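Local coordinates for beta-ketoacyl synthase (Burkholderia phymatum, PDB 4EWG), which probably catalyses the condensation step of fatty acid chain elongation, as a 3-oxoacyl-[acyl-carrier-protein] synthase of the thiolase-like superfamily, at residues 8-13 against 259-264; 389-394 against 407-412; 106-111 against 190-195. All coordinates share one frame; numbering follows the deposited sequence.

Contact 1: residues 8-13 against 259-264; sequences VVITGM and AEIVGF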
loop_
_atom_site.group_PDB
_atom_site.type_symbol
_atom_site.label_atom_id
_atom_site.label_comp_id
_atom_site.label_asym_id
_atom_site.label_seq_id
_atom_site.Cartn_x
_atom_site.Cartn_y
_atom_site.Cartn_z
ATOM N N VAL A 8 2.546 9.636 -20.769
ATOM C CA VAL A 8 1.469 9.725 -19.822
ATOM C C VAL A 8 1.142 11.183 -19.497
ATOM O O VAL A 8 2.031 11.958 -19.125
ATOM C CB VAL A 8 1.827 8.973 -18.559
ATOM C CG1 VAL A 8 0.613 8.907 -17.632
ATOM C CG2 VAL A 8 2.326 7.563 -18.949
ATOM N N VAL A 9 -0.139 11.529 -19.643
ATOM C CA VAL A 9 -0.609 12.877 -19.433
ATOM C C VAL A 9 -1.733 12.879 -18.396
ATOM O O VAL A 9 -2.325 11.856 -18.080
ATOM C CB VAL A 9 -1.129 13.537 -20.758
ATOM C CG1 VAL A 9 -0.015 13.679 -21.772
ATOM C CG2 VAL A 9 -2.334 12.764 -21.348
ATOM N N ILE A 10 -2.005 14.048 -17.877
ATOM C CA ILE A 10 -2.999 14.249 -16.857
ATOM C C ILE A 10 -4.160 14.978 -17.480
ATOM O O ILE A 10 -4.022 16.118 -17.874
ATOM C CB ILE A 10 -2.437 15.121 -15.710
ATOM C CG1 ILE A 10 -1.359 14.350 -14.950
ATOM C CG2 ILE A 10 -3.543 15.539 -14.749
ATOM C CD1 ILE A 10 -0.366 15.244 -14.270
ATOM N N THR A 11 -5.308 14.327 -17.536
ATOM C CA THR A 11 -6.497 14.900 -18.241
ATOM C C THR A 11 -7.639 15.241 -17.284
ATOM O O THR A 11 -8.657 15.776 -17.707
ATOM C CB THR A 11 -7.000 13.901 -19.276
ATOM O OG1 THR A 11 -7.168 12.635 -18.627
ATOM C CG2 THR A 11 -5.971 13.708 -20.363
ATOM N N GLY A 12 -7.459 14.941 -15.989
ATOM C CA GLY A 12 -8.433 15.296 -14.944
ATOM C C GLY A 12 -7.752 15.633 -13.621
ATOM O O GLY A 12 -6.811 14.942 -13.216
ATOM N N MET A 13 -8.194 16.713 -12.961
ATOM C CA MET A 13 -7.694 17.083 -11.620
ATOM C C MET A 13 -8.854 17.564 -10.771
ATOM O O MET A 13 -9.731 18.302 -11.254
ATOM C CB MET A 13 -6.644 18.209 -11.684
ATOM C CG MET A 13 -5.615 18.033 -12.766
ATOM S SD MET A 13 -4.195 19.158 -12.673
ATOM C CE MET A 13 -5.017 20.749 -12.834
ATOM N N ALA A 259 -1.152 18.539 -18.245
ATOM C CA ALA A 259 0.317 18.416 -18.138
ATOM C C ALA A 259 0.702 17.025 -18.568
ATOM O O ALA A 259 -0.163 16.165 -18.770
ATOM C CB ALA A 259 0.793 18.669 -16.714
ATOM N N GLU A 260 2.004 16.808 -18.737
ATOM C CA GLU A 260 2.550 15.479 -18.988
ATOM C C GLU A 260 3.472 15.152 -17.827
ATOM O O GLU A 260 4.199 16.023 -17.348
ATOM C CB GLU A 260 3.332 15.433 -20.314
ATOM C CG GLU A 260 4.081 14.133 -20.546
ATOM C CD GLU A 260 4.732 14.029 -21.922
ATOM O OE1 GLU A 260 4.920 15.063 -22.607
ATOM O OE2 GLU A 260 5.062 12.902 -22.316
ATOM N N ILE A 261 3.446 13.902 -17.384
ATOM C CA ILE A 261 4.352 13.452 -16.336
ATOM C C ILE A 261 5.539 12.898 -17.029
ATOM O O ILE A 261 5.386 11.984 -17.880
ATOM C CB ILE A 261 3.766 12.322 -15.485
ATOM C CG1 ILE A 261 2.413 12.717 -14.918
ATOM C CG2 ILE A 261 4.743 11.941 -14.360
ATOM C CD1 ILE A 261 1.751 11.557 -14.181
ATOM N N VAL A 262 6.721 13.437 -16.713
ATOM C CA VAL A 262 7.935 13.044 -17.440
ATOM C C VAL A 262 8.981 12.350 -16.585
ATOM O O VAL A 262 9.847 11.666 -17.120
ATOM C CB VAL A 262 8.566 14.233 -18.219
ATOM C CG1 VAL A 262 7.688 14.604 -19.440
ATOM C CG2 VAL A 262 8.786 15.450 -17.327
ATOM N N GLY A 263 8.898 12.470 -15.260
ATOM C CA GLY A 263 9.798 11.734 -14.385
ATOM C C GLY A 263 9.270 11.447 -13.012
ATOM O O GLY A 263 8.478 12.217 -12.436
ATOM N N PHE A 264 9.701 10.323 -12.468
ATOM C CA PHE A 264 9.369 9.964 -11.113
ATOM C C PHE A 264 10.559 9.306 -10.471
ATOM O O PHE A 264 11.100 8.365 -11.019
ATOM C CB PHE A 264 8.171 9.016 -11.109
ATOM C CG PHE A 264 7.849 8.445 -9.768
ATOM C CD1 PHE A 264 7.567 9.270 -8.697
ATOM C CD2 PHE A 264 7.775 7.060 -9.584
ATOM C CE1 PHE A 264 7.248 8.741 -7.459
ATOM C CE2 PHE A 264 7.428 6.532 -8.355
ATOM C CZ PHE A 264 7.182 7.372 -7.285
HETATM O O HOH W 1 4.973 10.900 -20.609
#
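Val8 to Ile10 lie antiparallel beside Ala259 to Ile261, where the first strand of the thiolase-type fold, 8-16, meets strand 259-268 in the middle of the large mixed sheet. Two backbone hydrogen bonds join them: Ile261 N donates to Val8 O over 3.0 Å, and Ile10 N to Ala259 O over 2.9 Å in the straighter bond of the two (168°). Between these, Val9 faces Glu260 as a non-hydrogen-bonded pair.

Apolar contacts fill the face that carries Val8, Ile10, Ala259 and Ile261. The two isoleucines cross at about a right angle, with Ile10 CD1 3.8 Å from Ile261 CG1, and the same methyl brushes Ala259 CB. Beta-branched residues suit this buried place, being at ease in an extended backbone and bulky close to it; helices 170-183 and 344-358 cover the face.

The polar side-chain contacts lie on the other face, where Val9 CG1 packs on Glu260 CB at 4.1 Å. Glu260 keeps an extended chain, CG trans to the amide nitrogen (chi1 172°), which runs past Val8 O and carries the carboxylate to a salt bridge with Arg7. One water joins the strands, accepting from Val8 N at 2.7 Å and lying close to Ile261 O and 2.6 Å from Glu260 OE2.

Contact 2: residues 389-394 against 407-412; sequences AEYVMS and IFRRVR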
loop_
_atom_site.group_PDB
_atom_site.type_symbol
_atom_site.label_atom_id
_atom_site.label_comp_id
_atom_site.label_asym_id
_atom_site.label_seq_id
_atom_site.Cartn_x
_atom_site.Cartn_y
_atom_site.Cartn_z
ATOM N N ALA A 389 7.313 28.310 -16.799
ATOM C CA ALA A 389 8.076 27.089 -16.667
ATOM C C ALA A 389 7.783 26.138 -17.808
ATOM O O ALA A 389 6.683 26.030 -18.266
ATOM C CB ALA A 389 7.787 26.430 -15.303
ATOM N N GLU A 390 8.814 25.464 -18.271
ATOM C CA GLU A 390 8.673 24.343 -19.178
ATOM C C GLU A 390 8.612 23.046 -18.360
ATOM O O GLU A 390 7.922 22.098 -18.745
ATOM C CB GLU A 390 9.827 24.312 -20.139
ATOM C CG GLU A 390 9.661 23.317 -21.261
ATOM C CD GLU A 390 8.500 23.627 -22.181
ATOM O OE1 GLU A 390 8.124 24.830 -22.349
ATOM O OE2 GLU A 390 7.947 22.634 -22.729
ATOM N N TYR A 391 9.316 23.018 -17.228
ATOM C CA TYR A 391 9.196 21.914 -16.290
ATOM C C TYR A 391 9.129 22.368 -14.842
ATOM O O TYR A 391 9.851 23.306 -14.425
ATOM C CB TYR A 391 10.361 20.936 -16.414
ATOM C CG TYR A 391 10.584 20.367 -17.804
ATOM C CD1 TYR A 391 11.342 21.064 -18.759
ATOM C CD2 TYR A 391 10.079 19.102 -18.153
ATOM C CE1 TYR A 391 11.559 20.524 -20.029
ATOM C CE2 TYR A 391 10.286 18.561 -19.417
ATOM C CZ TYR A 391 11.019 19.266 -20.350
ATOM O OH TYR A 391 11.206 18.709 -21.604
ATOM N N VAL A 392 8.300 21.648 -14.065
ATOM C CA VAL A 392 8.262 21.816 -12.641
ATOM C C VAL A 392 8.453 20.500 -11.910
ATOM O O VAL A 392 8.223 19.425 -12.464
ATOM C CB VAL A 392 6.971 22.507 -12.206
ATOM C CG1 VAL A 392 6.916 23.899 -12.875
ATOM C CG2 VAL A 392 5.777 21.653 -12.568
ATOM N N MET A 393 8.896 20.612 -10.661
ATOM C CA MET A 393 9.103 19.462 -9.797
ATOM C C MET A 393 8.299 19.625 -8.492
ATOM O O MET A 393 8.238 20.725 -7.913
ATOM C CB MET A 393 10.592 19.299 -9.486
ATOM C CG MET A 393 10.937 18.134 -8.569
ATOM S SD MET A 393 12.726 17.976 -8.259
ATOM C CE MET A 393 13.228 17.004 -9.675
ATOM N N SER A 394 7.700 18.517 -8.028
ATOM C CA SER A 394 7.032 18.512 -6.727
ATOM C C SER A 394 7.586 17.363 -5.906
ATOM O O SER A 394 7.552 16.207 -6.340
ATOM C CB SER A 394 5.534 18.360 -6.847
ATOM O OG SER A 394 4.923 18.399 -5.552
ATOM N N ILE A 407 8.257 15.032 -11.718
ATOM C CA ILE A 407 8.465 16.071 -12.702
ATOM C C ILE A 407 7.304 16.134 -13.726
ATOM O O ILE A 407 6.988 15.135 -14.413
ATOM C CB ILE A 407 9.809 15.892 -13.458
ATOM C CG1 ILE A 407 10.986 15.934 -12.466
ATOM C CG2 ILE A 407 9.973 17.000 -14.507
ATOM C CD1 ILE A 407 12.354 15.602 -13.052
ATOM N N PHE A 408 6.709 17.338 -13.848
ATOM C CA PHE A 408 5.642 17.601 -14.790
ATOM C C PHE A 408 6.136 18.530 -15.924
ATOM O O PHE A 408 6.829 19.534 -15.688
ATOM C CB PHE A 408 4.453 18.255 -14.077
ATOM C CG PHE A 408 3.925 17.451 -12.948
ATOM C CD1 PHE A 408 3.365 16.212 -13.175
ATOM C CD2 PHE A 408 4.016 17.913 -11.647
ATOM C CE1 PHE A 408 2.893 15.438 -12.133
ATOM C CE2 PHE A 408 3.538 17.145 -10.590
ATOM C CZ PHE A 408 2.974 15.907 -10.836
ATOM N N ARG A 409 5.763 18.192 -17.140
ATOM C CA ARG A 409 6.125 18.995 -18.292
ATOM C C ARG A 409 4.963 19.911 -18.677
ATOM O O ARG A 409 3.791 19.501 -18.677
ATOM C CB ARG A 409 6.514 18.107 -19.478
ATOM C CG ARG A 409 6.591 18.897 -20.755
ATOM C CD ARG A 409 7.169 18.156 -21.935
ATOM N NE ARG A 409 7.649 19.177 -22.841
ATOM C CZ ARG A 409 8.415 18.941 -23.892
ATOM N NH1 ARG A 409 8.751 17.700 -24.229
ATOM N NH2 ARG A 409 8.825 19.952 -24.630
ATOM N N ARG A 410 5.291 21.159 -18.989
ATOM C CA ARG A 410 4.286 22.136 -19.452
ATOM C C ARG A 410 3.641 21.618 -20.701
ATOM O O ARG A 410 4.287 21.008 -21.519
ATOM C CB ARG A 410 4.963 23.494 -19.728
ATOM C CG ARG A 410 4.014 24.659 -20.000
ATOM C CD ARG A 410 3.342 25.161 -18.736
ATOM N NE ARG A 410 2.566 26.383 -18.967
ATOM C CZ ARG A 410 3.036 27.638 -18.890
ATOM N NH1 ARG A 410 4.310 27.907 -18.575
ATOM N NH2 ARG A 410 2.220 28.655 -19.131
ATOM N N VAL A 411 2.349 21.830 -20.827
ATOM C CA VAL A 411 1.644 21.604 -22.091
ATOM C C VAL A 411 0.987 22.935 -22.397
ATOM O O VAL A 411 -0.004 23.315 -21.757
ATOM C CB VAL A 411 0.589 20.510 -22.006
ATOM C CG1 VAL A 411 -0.356 20.609 -23.231
ATOM C CG2 VAL A 411 1.278 19.140 -21.866
ATOM N N ARG A 412 1.593 23.648 -23.338
ATOM C CA ARG A 412 1.221 25.001 -23.654
ATOM C C ARG A 412 0.111 25.002 -24.660
ATOM O O ARG A 412 -0.618 26.008 -24.726
ATOM C CB ARG A 412 2.413 25.753 -24.228
ATOM C CG ARG A 412 3.551 25.916 -23.248
ATOM C CD ARG A 412 4.724 26.615 -23.904
ATOM N NE ARG A 412 5.869 26.702 -23.014
ATOM C CZ ARG A 412 5.995 27.587 -22.025
ATOM N NH1 ARG A 412 5.042 28.474 -21.768
ATOM N NH2 ARG A 412 7.087 27.572 -21.273
ATOM O OXT ARG A 412 -0.068 24.017 -25.390
#
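Ile407 sets its CG1 3.7 Å from Met393 CE; the thioether, bent at chi3 (-85°), brings its methyl over the branched side chain. Phe408 pairs with Val392 through two backbone bonds, Phe408 N to Val392 O at 2.9 Å and Val392 N to Phe408 O at 3.0 Å. On their shared face, Val392 CG2 rests against Phe408 CB, near the ring's edge, and helix 344-358 packs on both residues. Strands 391-398 and 402-409 form a beta hairpin, whose partly exposed open end suits long arginines: stems pack while guanidinium ends pair with Glu390 and Asp388. Arg409 crosses Tyr391 obliquely, its CB and CG against Tyr391 CE2, and Tyr391 OH sits 3.6 Å from Arg409 CZ, over one guanidinium face. The guanidinium edge makes a salt bridge to Glu390 OE2 through long, weak hydrogen bonds. Arg410 N bonds to Glu390 O at 2.8 Å, while a bend at chi2 (75°) turns NH1 to Ala389 O at 3.0 Å; NH1 also pairs with Asp388. Arg412, bridged to Asp388 through NH1, grips Glu390 OE1 with NE at 3.0 Å, meeting the syn lone pair, and NH2 at 3.1 Å; Glu390 links Arg409 and Arg412 in a salt-bridge network.

Contact 3: residues 106-111 against 190-195; sequences GVAYGS and MLAGGA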
loop_
_atom_site.group_PDB
_atom_site.type_symbol
_atom_site.label_atom_id
_atom_site.label_comp_id
_atom_site.label_asym_id
_atom_site.label_seq_id
_atom_site.Cartn_x
_atom_site.Cartn_y
_atom_site.Cartn_z
ATOM N N GLY A 106 -7.541 1.745 -13.794
ATOM C CA GLY A 106 -7.215 1.218 -12.457
ATOM C C GLY A 106 -7.119 2.337 -11.440
ATOM O O GLY A 106 -7.464 3.494 -11.722
ATOM N N VAL A 107 -6.700 1.995 -10.233
ATOM C CA VAL A 107 -6.685 2.949 -9.143
ATOM C C VAL A 107 -5.425 2.819 -8.296
ATOM O O VAL A 107 -5.067 1.718 -7.872
ATOM C CB VAL A 107 -7.910 2.783 -8.217
ATOM C CG1 VAL A 107 -7.807 3.773 -7.039
ATOM C CG2 VAL A 107 -9.199 2.938 -9.011
ATOM N N ALA A 108 -4.739 3.929 -8.087
ATOM C CA ALA A 108 -3.648 3.987 -7.140
ATOM C C ALA A 108 -4.021 5.034 -6.088
ATOM O O ALA A 108 -4.375 6.178 -6.418
ATOM C CB ALA A 108 -2.338 4.342 -7.840
ATOM N N TYR A 109 -3.985 4.637 -4.818
ATOM C CA TYR A 109 -4.433 5.540 -3.752
ATOM C C TYR A 109 -3.966 5.057 -2.390
ATOM O O TYR A 109 -3.793 3.852 -2.178
ATOM C CB TYR A 109 -5.983 5.586 -3.720
ATOM C CG TYR A 109 -6.568 6.950 -3.727
ATOM C CD1 TYR A 109 -6.738 7.688 -2.524
ATOM C CD2 TYR A 109 -6.959 7.549 -4.926
ATOM C CE1 TYR A 109 -7.289 8.973 -2.539
ATOM C CE2 TYR A 109 -7.518 8.834 -4.939
ATOM C CZ TYR A 109 -7.672 9.536 -3.758
ATOM O OH TYR A 109 -8.194 10.803 -3.805
ATOM N N GLY A 110 -3.834 5.992 -1.464
ATOM C CA GLY A 110 -3.593 5.620 -0.092
ATOM C C GLY A 110 -3.805 6.731 0.910
ATOM O O GLY A 110 -4.149 7.861 0.547
ATOM N N SER A 111 -3.597 6.382 2.177
ATOM C CA SER A 111 -3.754 7.310 3.281
ATOM C C SER A 111 -2.901 6.822 4.434
ATOM O O SER A 111 -2.451 5.682 4.426
ATOM C CB SER A 111 -5.231 7.389 3.719
ATOM O OG SER A 111 -5.726 6.129 4.091
ATOM N N MET A 190 -5.586 5.625 -15.148
ATOM C CA MET A 190 -5.481 5.412 -13.701
ATOM C C MET A 190 -6.035 6.629 -12.990
ATOM O O MET A 190 -5.755 7.782 -13.390
ATOM C CB MET A 190 -4.019 5.217 -13.243
ATOM C CG MET A 190 -3.335 3.927 -13.687
ATOM S SD MET A 190 -4.034 2.421 -12.974
ATOM C CE MET A 190 -3.256 2.331 -11.339
ATOM N N LEU A 191 -6.839 6.383 -11.959
ATOM C CA LEU A 191 -7.082 7.385 -10.924
ATOM C C LEU A 191 -5.928 7.268 -9.919
ATOM O O LEU A 191 -5.622 6.177 -9.451
ATOM C CB LEU A 191 -8.402 7.129 -10.219
ATOM C CG LEU A 191 -9.638 7.197 -11.154
ATOM C CD1 LEU A 191 -10.860 6.888 -10.343
ATOM C CD2 LEU A 191 -9.755 8.552 -11.883
ATOM N N ALA A 192 -5.265 8.376 -9.630
ATOM C CA ALA A 192 -4.185 8.368 -8.659
ATOM C C ALA A 192 -4.369 9.523 -7.699
ATOM O O ALA A 192 -4.581 10.652 -8.109
ATOM C CB ALA A 192 -2.831 8.450 -9.349
ATOM N N GLY A 193 -4.273 9.235 -6.410
ATOM C CA GLY A 193 -4.407 10.267 -5.424
ATOM C C GLY A 193 -4.070 9.835 -4.028
ATOM O O GLY A 193 -3.498 8.745 -3.797
ATOM N N GLY A 194 -4.392 10.723 -3.099
ATOM C CA GLY A 194 -4.201 10.473 -1.686
ATOM C C GLY A 194 -5.229 11.220 -0.899
ATOM O O GLY A 194 -5.802 12.200 -1.389
ATOM N N ALA A 195 -5.435 10.788 0.342
ATOM C CA ALA A 195 -6.489 11.355 1.193
ATOM C C ALA A 195 -6.160 11.193 2.671
ATOM O O ALA A 195 -5.341 10.346 3.044
ATOM C CB ALA A 195 -7.809 10.689 0.873
#
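Tyr109 lays its ring flat over the backbone of Gly193 and Gly194, a bump resting in the hollow that two glycines leave. Gly193 CA stands 3.8 Å from the ring centroid and 24° off its normal, a CH-pi contact, while Gly194 N lies 3.4 Å from Tyr109 CE1 over the same face. With no side chain on Gly193, the ring rests directly on the backbone, Gly193 C lying over its centre. The torsion that folds the ring across the neighbouring strand is unusual: chi1 is -129°, away from the staggered values. Ala195 CB abuts the ring's edge near its plane, 3.9 Å from Tyr109 CE1, and the hydroxyl continues across to hydrogen-bond with Thr241 on strand 238-246.

At the other end, and on the other face, the roles are exchanged. Met190, bent at chi2 and chi3, curls over Gly106, with its SD 3.4 Å from Gly106 CA; the bare glycine provides the hollow for the sulfur. Its CE then reaches on to Ala108 CB at 4.1 Å. Small Ala108 and Ala192 stand side by side on this face, keeping it low where helix 170-183 packs against it. The opposite face carries Val107 and Leu191, larger aliphatic side chains that meet helix 146-154.

Beneath these shapes the backbones run parallel, held by four hydrogen bonds, with Ala108 N to Leu191 O the shortest at 2.8 Å, and Leu191, Gly193 and Ala195 donating to the first strand. The arrangement, two parallel strands between layers of helices, is typical of the five-layered alpha-beta-alpha-beta-alpha thiolase fold of ketoacyl synthases.

Overall arrangement
All three contacts belong to the same mixed sheet. Contacts 1 and 3 are buried, whereas contact 2 is partly exposed. Contacts 1 and 2 touch: strands 259-268 and 402-409 are neighbours, with Glu260 O 2.7 Å from Arg409 N, so 8-13, 259-264, 407-412 and 389-394 follow one another across the sheet, all antiparallel. Contact 3 lies on the far side of strand 238-246, its centre about 14 Å from that of contact 1, and joins parallel strands. Chemistry follows place: glycine hollows and ring packing in contact 3, branched aliphatics on one face and a glutamate with a water on the other in contact 1, and arginine-carboxylate bridges in contact 2.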